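Long-range contact in extracellular serine protease (Aeromonas sobria, PDB 3WQB), which cleaves peptide bonds after Lys-Lys or Lys-Arg pairs as a calcium-binding, furin-like serine protease and probable virulence factor: residues 112-117 against 295-300. The protein carries 1 engineered substitution. Residues are numbered along the deposited sequence; the frame is centred on the assembly and turned at random.
Sequences DTAHGT and TTDLPG. With CA (calcium ion), chain E.
A114 and L298 have CA atoms 5.6 Å apart, T117 and D297 6.1 Å, which places the turn leading into helix 115-124 close against the end of strand 293-296. No backbone-to-backbone hydrogen bond joins them; the direct polar link is a hydrogen bond from T296 OG1 to T117 O, 2.9 Å long, with the donor 41° out of the carbonyl plane. The apolar pair is A114 with L298: L298 CG lies 3.8 Å from A114 CB. Both L298 methyls face T113 O, CD1 at 3.6 Å, and L298 CD2 also comes 3.4 Å from T117 OG1, where the side chains of L298 and T117 cross at about a right angle. With T117 CG2 anti to the backbone N, this methyl packs 3.6 Å from D297 O, and the hydroxyl finds its hydrogen-bond partner at A82. D297 splits its carboxylate: OD1 touches A114 CB, the group also has Y305 as a polar partner, and OD2 binds calcium at 2.4 Å, together with the carbonyls of L298, G300, M303, N306 and C326. The contact thus joins the calcium loop to the helix that begins at H115, the predicted charge-relay histidine of the subtilisin fold, while strand 293-296 pairs antiparallel with strand 328-329.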
# COMPACT_ATOMS: atom_id res chain seq x y z
N ASP A 112 -3.84 17.54 14.79
CA ASP A 112 -3.24 17.16 13.50
C ASP A 112 -3.64 15.79 12.98
O ASP A 112 -3.25 15.41 11.87
CB ASP A 112 -1.73 17.32 13.48
CG ASP A 112 -1.30 18.44 12.56
OD1 ASP A 112 -1.68 18.42 11.36
OD2 ASP A 112 -0.62 19.35 13.03
N THR A 113 -4.45 15.08 13.75
CA THR A 113 -4.83 13.70 13.44
C THR A 113 -6.10 13.71 12.58
O THR A 113 -7.16 13.19 12.96
CB THR A 113 -4.91 12.88 14.77
OG1 THR A 113 -3.63 12.92 15.40
CG2 THR A 113 -5.24 11.44 14.55
N ALA A 114 -5.97 14.32 11.40
CA ALA A 114 -7.09 14.59 10.48
C ALA A 114 -7.11 13.64 9.29
O ALA A 114 -7.95 13.76 8.40
CB ALA A 114 -6.99 16.04 9.97
N HIS A 115 -6.18 12.71 9.28
CA HIS A 115 -5.92 11.90 8.10
C HIS A 115 -7.10 10.98 7.78
O HIS A 115 -7.59 10.94 6.64
CB HIS A 115 -4.63 11.13 8.39
CG HIS A 115 -4.05 10.41 7.22
ND1 HIS A 115 -4.29 9.08 6.96
CD2 HIS A 115 -3.17 10.82 6.28
CE1 HIS A 115 -3.61 8.70 5.89
NE2 HIS A 115 -2.90 9.74 5.47
N GLY A 116 -7.59 10.26 8.78
CA GLY A 116 -8.67 9.30 8.60
C GLY A 116 -9.99 9.97 8.22
O GLY A 116 -10.78 9.42 7.45
N THR A 117 -10.24 11.14 8.80
CA THR A 117 -11.43 11.91 8.51
C THR A 117 -11.38 12.44 7.08
O THR A 117 -12.38 12.41 6.35
CB THR A 117 -11.61 13.02 9.56
OG1 THR A 117 -11.74 12.41 10.85
CG2 THR A 117 -12.83 13.89 9.28
N THR A 295 -11.82 17.89 0.86
CA THR A 295 -12.49 16.84 1.60
C THR A 295 -12.91 17.31 3.00
O THR A 295 -12.72 18.47 3.36
CB THR A 295 -11.57 15.58 1.70
OG1 THR A 295 -12.31 14.48 2.25
CG2 THR A 295 -10.33 15.86 2.54
N THR A 296 -13.48 16.39 3.77
CA THR A 296 -13.87 16.66 5.14
C THR A 296 -12.67 16.71 6.07
O THR A 296 -11.82 15.81 6.09
CB THR A 296 -14.84 15.58 5.63
OG1 THR A 296 -14.30 14.28 5.35
CG2 THR A 296 -16.19 15.69 4.92
N ASP A 297 -12.61 17.77 6.88
CA ASP A 297 -11.58 17.96 7.88
C ASP A 297 -12.14 17.61 9.26
O ASP A 297 -13.34 17.42 9.41
CB ASP A 297 -11.16 19.43 7.87
CG ASP A 297 -9.85 19.67 8.59
OD1 ASP A 297 -8.93 18.84 8.44
OD2 ASP A 297 -9.75 20.69 9.31
N LEU A 298 -11.27 17.52 10.26
CA LEU A 298 -11.77 17.53 11.63
C LEU A 298 -12.59 18.80 11.84
O LEU A 298 -12.18 19.88 11.41
CB LEU A 298 -10.64 17.47 12.65
CG LEU A 298 -9.72 16.24 12.60
CD1 LEU A 298 -8.71 16.29 13.73
CD2 LEU A 298 -10.53 14.97 12.67
N PRO A 299 -13.78 18.68 12.46
CA PRO A 299 -14.65 19.86 12.54
C PRO A 299 -14.09 20.97 13.43
O PRO A 299 -13.40 20.70 14.42
CB PRO A 299 -15.96 19.31 13.13
CG PRO A 299 -15.62 17.98 13.72
CD PRO A 299 -14.42 17.46 13.00
N GLY A 300 -14.38 22.22 13.06
CA GLY A 300 -13.98 23.36 13.86
C GLY A 300 -12.66 23.95 13.42
O GLY A 300 -11.84 23.28 12.79
CA CA E . -10.97 21.93 11.00